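PDB 3QO8: serine--tRNA ligase, cytoplasmic from Candida albicans, which activates serine with ATP to form seryl-adenylate and then transfers the serine to the acceptor end of tRNA(Ser). Local coordinates for residues E140-H154 against L354-E366. Residues are numbered along the deposited sequence; the frame is centred on the assembly and turned at random.
With MG (magnesium ion), chain C; SSA (5'-O-(N-(L-seryl)-sulfamoyl)adenosine), chain D; SSA (5'-O-(N-(L-seryl)-sulfamoyl)adenosine), chain B.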
loop_
_atom_site.group_PDB
_atom_site.type_symbol
_atom_site.label_atom_id
_atom_site.label_comp_id
_atom_site.label_asym_id
_atom_site.label_seq_id
_atom_site.Cartn_x
_atom_site.Cartn_y
_atom_site.Cartn_z
ATOM N N GLU A 140 -29.260 6.119 20.940
ATOM C CA GLU A 140 -29.115 5.396 22.201
ATOM C C GLU A 140 -28.475 4.043 21.939
ATOM O O GLU A 140 -27.925 3.828 20.859
ATOM C CB GLU A 140 -30.467 5.240 22.911
ATOM C CG GLU A 140 -31.565 4.627 22.059
ATOM C CD GLU A 140 -32.899 4.518 22.811
ATOM O OE1 GLU A 140 -33.967 4.626 22.166
ATOM O OE2 GLU A 140 -32.877 4.317 24.047
ATOM N N GLN A 141 -28.537 3.127 22.903
ATOM C CA GLN A 141 -27.836 1.853 22.731
ATOM C C GLN A 141 -28.654 0.845 21.927
ATOM O O GLN A 141 -28.886 -0.283 22.364
ATOM C CB GLN A 141 -27.419 1.248 24.083
ATOM C CG GLN A 141 -26.233 0.281 23.913
ATOM C CD GLN A 141 -25.835 -0.436 25.195
ATOM O OE1 GLN A 141 -26.242 -0.051 26.292
ATOM N NE2 GLN A 141 -25.029 -1.487 25.054
ATOM N N ILE A 142 -29.102 1.276 20.757
ATOM C CA ILE A 142 -29.972 0.491 19.900
ATOM C C ILE A 142 -29.434 0.606 18.474
ATOM O O ILE A 142 -29.178 1.712 17.989
ATOM C CB ILE A 142 -31.419 1.053 19.904
ATOM C CG1 ILE A 142 -32.048 0.991 21.304
ATOM C CG2 ILE A 142 -32.280 0.350 18.846
ATOM C CD1 ILE A 142 -32.376 -0.399 21.773
ATOM N N ALA A 143 -29.253 -0.529 17.804
ATOM C CA ALA A 143 -28.791 -0.524 16.419
ATOM C C ALA A 143 -29.816 0.207 15.558
ATOM O O ALA A 143 -30.976 -0.193 15.494
ATOM C CB ALA A 143 -28.590 -1.951 15.928
ATOM N N ALA A 144 -29.394 1.273 14.885
ATOM C CA ALA A 144 -30.349 2.137 14.197
ATOM C C ALA A 144 -31.174 1.431 13.116
ATOM O O ALA A 144 -32.369 1.686 12.966
ATOM C CB ALA A 144 -29.645 3.371 13.624
ATOM N N ALA A 145 -30.542 0.531 12.373
ATOM C CA ALA A 145 -31.185 -0.057 11.213
ATOM C C ALA A 145 -32.118 -1.206 11.569
ATOM O O ALA A 145 -33.090 -1.458 10.869
ATOM C CB ALA A 145 -30.125 -0.516 10.191
ATOM N N THR A 146 -31.817 -1.913 12.647
ATOM C CA THR A 146 -32.567 -3.119 12.982
ATOM C C THR A 146 -33.472 -2.952 14.198
ATOM O O THR A 146 -34.393 -3.749 14.413
ATOM C CB THR A 146 -31.623 -4.288 13.274
ATOM O OG1 THR A 146 -30.841 -3.975 14.431
ATOM C CG2 THR A 146 -30.704 -4.541 12.085
ATOM N N GLY A 147 -33.186 -1.939 15.012
ATOM C CA GLY A 147 -33.900 -1.742 16.262
ATOM C C GLY A 147 -33.455 -2.678 17.378
ATOM O O GLY A 147 -33.950 -2.594 18.496
ATOM N N ALA A 148 -32.519 -3.574 17.082
ATOM C CA ALA A 148 -32.029 -4.529 18.071
ATOM C C ALA A 148 -31.171 -3.839 19.138
ATOM O O ALA A 148 -30.595 -2.785 18.890
ATOM C CB ALA A 148 -31.229 -5.636 17.374
ATOM N N PRO A 149 -31.082 -4.430 20.336
ATOM C CA PRO A 149 -30.159 -3.865 21.328
ATOM C C PRO A 149 -28.754 -3.826 20.731
ATOM O O PRO A 149 -28.363 -4.776 20.035
ATOM C CB PRO A 149 -30.217 -4.881 22.476
ATOM C CG PRO A 149 -31.545 -5.545 22.331
ATOM C CD PRO A 149 -31.797 -5.614 20.847
ATOM N N ALA A 150 -28.017 -2.739 20.943
ATOM C CA ALA A 150 -26.658 -2.665 20.401
ATOM C C ALA A 150 -25.754 -3.333 21.421
ATOM O O ALA A 150 -25.070 -2.679 22.208
ATOM C CB ALA A 150 -26.242 -1.234 20.138
ATOM N N LYS A 151 -25.801 -4.658 21.415
ATOM C CA LYS A 151 -25.193 -5.473 22.458
ATOM C C LYS A 151 -23.680 -5.619 22.271
ATOM O O LYS A 151 -22.946 -5.755 23.247
ATOM C CB LYS A 151 -25.857 -6.854 22.465
ATOM C CG LYS A 151 -25.401 -7.782 23.568
ATOM C CD LYS A 151 -26.233 -9.046 23.565
ATOM C CE LYS A 151 -25.607 -10.116 24.435
ATOM N NZ LYS A 151 -25.492 -9.696 25.849
ATOM N N LEU A 152 -23.216 -5.588 21.022
ATOM C CA LEU A 152 -21.806 -5.851 20.745
ATOM C C LEU A 152 -21.122 -4.636 20.148
ATOM O O LEU A 152 -21.747 -3.879 19.430
ATOM C CB LEU A 152 -21.662 -7.012 19.763
ATOM C CG LEU A 152 -22.298 -8.313 20.226
ATOM C CD1 LEU A 152 -22.127 -9.370 19.160
ATOM C CD2 LEU A 152 -21.685 -8.750 21.548
ATOM N N SER A 153 -19.837 -4.466 20.435
ATOM C CA SER A 153 -19.045 -3.415 19.784
ATOM C C SER A 153 -18.738 -3.829 18.345
ATOM O O SER A 153 -18.886 -4.994 17.976
ATOM C CB SER A 153 -17.718 -3.241 20.510
ATOM O OG SER A 153 -16.960 -4.425 20.325
ATOM N N HIS A 154 -18.280 -2.883 17.529
ATOM C CA HIS A 154 -17.956 -3.218 16.152
ATOM C C HIS A 154 -16.968 -4.370 16.074
ATOM O O HIS A 154 -17.103 -5.239 15.219
ATOM C CB HIS A 154 -17.412 -2.002 15.402
ATOM C CG HIS A 154 -16.315 -1.284 16.126
ATOM N ND1 HIS A 154 -14.988 -1.640 16.012
ATOM C CD2 HIS A 154 -16.348 -0.220 16.960
ATOM C CE1 HIS A 154 -14.248 -0.828 16.744
ATOM N NE2 HIS A 154 -15.049 0.044 17.332
ATOM N N LEU A 354 -18.210 15.031 9.928
ATOM C CA LEU A 354 -19.422 14.258 10.101
ATOM C C LEU A 354 -19.021 13.159 11.070
ATOM O O LEU A 354 -18.052 12.434 10.841
ATOM C CB LEU A 354 -19.939 13.682 8.771
ATOM C CG LEU A 354 -21.270 12.913 8.844
ATOM C CD1 LEU A 354 -22.070 13.045 7.555
ATOM C CD2 LEU A 354 -21.058 11.448 9.195
ATOM N N GLU A 355 -19.745 13.083 12.174
ATOM C CA GLU A 355 -19.509 12.089 13.209
ATOM C C GLU A 355 -20.752 11.223 13.302
ATOM O O GLU A 355 -21.857 11.726 13.535
ATOM C CB GLU A 355 -19.252 12.775 14.560
ATOM C CG GLU A 355 -18.157 13.856 14.541
ATOM C CD GLU A 355 -17.996 14.511 15.908
ATOM O OE1 GLU A 355 -19.006 14.617 16.633
ATOM O OE2 GLU A 355 -16.867 14.895 16.265
ATOM N N ALA A 356 -20.576 9.921 13.108
ATOM C CA ALA A 356 -21.710 9.012 13.037
ATOM C C ALA A 356 -21.941 8.398 14.408
ATOM O O ALA A 356 -21.012 8.266 15.201
ATOM C CB ALA A 356 -21.451 7.907 12.013
ATOM N N TRP A 357 -23.186 8.019 14.671
ATOM C CA TRP A 357 -23.539 7.421 15.945
ATOM C C TRP A 357 -23.099 5.965 16.018
ATOM O O TRP A 357 -23.451 5.161 15.161
ATOM C CB TRP A 357 -25.052 7.525 16.170
ATOM C CG TRP A 357 -25.523 6.972 17.498
ATOM C CD1 TRP A 357 -26.281 5.846 17.707
ATOM C CD2 TRP A 357 -25.274 7.533 18.795
ATOM N NE1 TRP A 357 -26.520 5.681 19.064
ATOM C CE2 TRP A 357 -25.912 6.703 19.746
ATOM C CE3 TRP A 357 -24.581 8.665 19.245
ATOM C CZ2 TRP A 357 -25.867 6.967 21.116
ATOM C CZ3 TRP A 357 -24.544 8.928 20.603
ATOM C CH2 TRP A 357 -25.186 8.085 21.523
ATOM N N PHE A 358 -22.326 5.635 17.047
ATOM C CA PHE A 358 -21.960 4.258 17.332
ATOM C C PHE A 358 -22.770 3.821 18.566
ATOM O O PHE A 358 -22.445 4.205 19.692
ATOM C CB PHE A 358 -20.448 4.158 17.609
ATOM C CG PHE A 358 -19.581 4.115 16.357
ATOM C CD1 PHE A 358 -19.525 5.197 15.482
ATOM C CD2 PHE A 358 -18.809 2.998 16.077
ATOM C CE1 PHE A 358 -18.717 5.158 14.333
ATOM C CE2 PHE A 358 -18.009 2.941 14.941
ATOM C CZ PHE A 358 -17.964 4.026 14.055
ATOM N N PRO A 359 -23.832 3.026 18.360
ATOM C CA PRO A 359 -24.757 2.804 19.484
ATOM C C PRO A 359 -24.190 1.946 20.611
ATOM O O PRO A 359 -24.664 2.088 21.730
ATOM C CB PRO A 359 -25.964 2.128 18.831
ATOM C CG PRO A 359 -25.398 1.464 17.588
ATOM C CD PRO A 359 -24.306 2.395 17.111
ATOM N N PHE A 360 -23.211 1.080 20.346
ATOM C CA PHE A 360 -22.646 0.315 21.444
ATOM C C PHE A 360 -21.807 1.248 22.303
ATOM O O PHE A 360 -21.900 1.234 23.517
ATOM C CB PHE A 360 -21.770 -0.857 20.983
ATOM C CG PHE A 360 -21.074 -1.547 22.128
ATOM C CD1 PHE A 360 -21.726 -2.522 22.861
ATOM C CD2 PHE A 360 -19.794 -1.173 22.509
ATOM C CE1 PHE A 360 -21.099 -3.141 23.948
ATOM C CE2 PHE A 360 -19.159 -1.783 23.590
ATOM C CZ PHE A 360 -19.822 -2.773 24.312
ATOM N N GLN A 361 -20.976 2.040 21.644
ATOM C CA GLN A 361 -20.113 3.010 22.303
ATOM C C GLN A 361 -20.987 4.069 22.953
ATOM O O GLN A 361 -20.594 4.718 23.914
ATOM C CB GLN A 361 -19.213 3.668 21.249
ATOM C CG GLN A 361 -18.613 2.678 20.220
ATOM C CD GLN A 361 -17.438 1.896 20.791
ATOM O OE1 GLN A 361 -16.628 2.444 21.542
ATOM N NE2 GLN A 361 -17.352 0.607 20.455
ATOM N N GLN A 362 -22.182 4.231 22.398
ATOM C CA GLN A 362 -23.079 5.321 22.743
ATOM C C GLN A 362 -22.380 6.679 22.593
ATOM O O GLN A 362 -22.469 7.528 23.466
ATOM C CB GLN A 362 -23.652 5.135 24.158
ATOM C CG GLN A 362 -24.421 3.820 24.353
ATOM C CD GLN A 362 -24.769 3.556 25.812
ATOM O OE1 GLN A 362 -25.638 4.222 26.384
ATOM N NE2 GLN A 362 -24.089 2.585 26.421
ATOM N N GLU A 363 -21.689 6.874 21.473
ATOM C CA GLU A 363 -20.997 8.127 21.197
ATOM C C GLU A 363 -21.014 8.384 19.705
ATOM O O GLU A 363 -21.010 7.447 18.910
ATOM C CB GLU A 363 -19.533 8.026 21.606
ATOM C CG GLU A 363 -19.289 7.777 23.069
ATOM C CD GLU A 363 -17.817 7.581 23.365
ATOM O OE1 GLU A 363 -16.991 7.918 22.489
ATOM O OE2 GLU A 363 -17.488 7.088 24.468
ATOM N N TYR A 364 -21.006 9.654 19.335
ATOM C CA TYR A 364 -20.729 10.051 17.969
ATOM C C TYR A 364 -19.233 9.936 17.721
ATOM O O TYR A 364 -18.431 10.404 18.530
ATOM C CB TYR A 364 -21.151 11.498 17.755
ATOM C CG TYR A 364 -22.646 11.700 17.632
ATOM C CD1 TYR A 364 -23.324 11.306 16.477
ATOM C CD2 TYR A 364 -23.372 12.321 18.649
ATOM C CE1 TYR A 364 -24.684 11.503 16.349
ATOM C CE2 TYR A 364 -24.739 12.524 18.531
ATOM C CZ TYR A 364 -25.386 12.116 17.376
ATOM O OH TYR A 364 -26.729 12.311 17.223
ATOM N N LYS A 365 -18.858 9.328 16.598
ATOM C CA LYS A 365 -17.440 9.172 16.240
ATOM C C LYS A 365 -17.162 9.708 14.854
ATOM O O LYS A 365 -17.927 9.469 13.927
ATOM C CB LYS A 365 -17.029 7.697 16.267
ATOM C CG LYS A 365 -17.405 6.962 17.557
ATOM C CD LYS A 365 -16.430 7.265 18.661
ATOM C CE LYS A 365 -15.381 6.177 18.770
ATOM N NZ LYS A 365 -14.466 6.428 19.919
ATOM N N GLU A 366 -16.042 10.401 14.711
ATOM C CA GLU A 366 -15.667 10.989 13.436
ATOM C C GLU A 366 -15.541 9.956 12.296
ATOM O O GLU A 366 -14.788 8.995 12.411
ATOM C CB GLU A 366 -14.339 11.708 13.608
ATOM C CG GLU A 366 -13.804 12.286 12.304
ATOM C CD GLU A 366 -12.313 12.532 12.356
ATOM O OE1 GLU A 366 -11.761 12.665 13.469
ATOM O OE2 GLU A 366 -11.694 12.595 11.279
HETATM MG MG MG C . -10.272 14.504 10.832
HETATM N N10 SSA D . -36.646 6.245 3.377
HETATM C CA SSA D . -36.469 4.810 3.259
HETATM C CB SSA D . -35.805 4.505 1.920
HETATM O OG SSA D . -35.546 3.101 1.805
HETATM C C9 SSA D . -35.612 4.311 4.390
HETATM O O9 SSA D . -35.376 3.121 4.513
HETATM N N8 SSA D . -35.131 5.232 5.225
HETATM S S1 SSA D . -34.065 4.850 6.363
HETATM O O1S SSA D . -33.497 6.059 6.892
HETATM O O2S SSA D . -34.715 4.104 7.408
HETATM O "O5'" SSA D . -32.964 3.972 5.740
HETATM C "C5'" SSA D . -31.873 4.540 5.019
HETATM C "C4'" SSA D . -31.223 3.431 4.196
HETATM O "O4'" SSA D . -30.477 2.541 5.031
HETATM C "C3'" SSA D . -32.264 2.574 3.494
HETATM O "O3'" SSA D . -32.444 2.995 2.139
HETATM C "C2'" SSA D . -31.703 1.171 3.538
HETATM O "O2'" SSA D . -30.986 0.894 2.338
HETATM C "C1'" SSA D . -30.727 1.172 4.698
HETATM N N9 SSA D . -31.382 0.458 5.818
HETATM C C8 SSA D . -31.936 1.002 6.917
HETATM N N7 SSA D . -32.439 0.003 7.683
HETATM C C5 SSA D . -32.199 -1.167 7.049
HETATM C C6 SSA D . -32.471 -2.497 7.344
HETATM N N6 SSA D . -33.118 -2.846 8.487
HETATM N N1 SSA D . -32.083 -3.450 6.466
HETATM C C2 SSA D . -31.439 -3.132 5.333
HETATM N N3 SSA D . -31.163 -1.858 5.028
HETATM C C4 SSA D . -31.537 -0.866 5.870
HETATM N N10 SSA B . -8.072 14.028 3.180
HETATM C CA SSA B . -8.811 14.323 4.406
HETATM C CB SSA B . -10.305 14.090 4.186
HETATM O OG SSA B . -10.581 12.681 4.049
HETATM C C9 SSA B . -8.316 13.463 5.535
HETATM O O9 SSA B . -7.491 12.576 5.351
HETATM N N8 SSA B . -8.832 13.720 6.732
HETATM S S1 SSA B . -8.667 12.733 7.983
HETATM O O1S SSA B . -7.329 12.693 8.500
HETATM O O2S SSA B . -9.571 13.149 9.004
HETATM O "O5'" SSA B . -9.090 11.309 7.573
HETATM C "C5'" SSA B . -10.342 11.068 6.953
HETATM C "C4'" SSA B . -11.028 9.884 7.640
HETATM O "O4'" SSA B . -10.260 8.676 7.580
HETATM C "C3'" SSA B . -11.273 10.092 9.118
HETATM O "O3'" SSA B . -12.412 10.943 9.311
HETATM C "C2'" SSA B . -11.497 8.656 9.578
HETATM O "O2'" SSA B . -12.833 8.227 9.251
HETATM C "C1'" SSA B . -10.525 7.856 8.711
HETATM N N9 SSA B . -9.267 7.608 9.446
HETATM C C8 SSA B . -8.340 8.516 9.792
HETATM N N7 SSA B . -7.351 7.888 10.465
HETATM C C5 SSA B . -7.672 6.582 10.524
HETATM C C6 SSA B . -7.047 5.475 11.064
HETATM N N6 SSA B . -5.862 5.632 11.694
HETATM N N1 SSA B . -7.634 4.261 10.953
HETATM C C2 SSA B . -8.809 4.127 10.327
HETATM N N3 SSA B . -9.432 5.181 9.784
HETATM C C4 SSA B . -8.884 6.413 9.886
HETATM O O HOH W 1 -8.544 13.896 12.561
HETATM O O HOH W 2 -11.052 15.813 12.668
HETATM O O HOH W 3 -8.624 16.329 9.992
#
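Trp-357 and Glu-140 make the one hydrogen bond between 140-154 and 354-366. Trp-357 NE1 donates to Glu-140 O at 2.9 Å, and the oxygen lies in the indole plane. With CG anti to the backbone N (chi1 -178°), the indole extends toward the loop and its NE1 edge meets the carbonyl. Pro-359 O receives a CH...O contact from Gln-141 CA at 3.3 Å.

Packing centres on Pro-359 and Phe-360. Pro-359 CB makes an apolar contact with Ala-150 CB at 3.6 Å. Backbone atoms of 150-153 surround the Phe-360 ring, with Ser-153 N over one face and Ala-150 O at its edge. Ser-153 CB lies 3.5 Å from Phe-360 CD2.

Residues 359-362 form the turn of the hairpin joining strands 350-358 and 363-372 of the class II catalytic sheet. A G1 beta bulge sets Gln-362 and Glu-363 against Phe-358. The hairpin tip thus meets the irregular loop leading to helix 154-160. Beyond the turn, Glu-366 OE2 binds the magnesium ion at 2.4 Å and also accepts a hydrogen bond from O3' of the seryl-adenylate analogue in the active site. On the loop, Ala-145 O accepts from N6 of a second analogue molecule at 2.8 Å.

Among the amides, Gln-141 NE2 donates to Ala-150 O at 3.1 Å, from above the carbonyl plane. Its extended chain runs beside Phe-360, with amide and ring 80° apart. Gln-361 NE2 comes 3.7 Å from His-154 CD2 but bonds to Glu-417 of helix 408-419, which also takes the backbone N of His-154 and Phe-360.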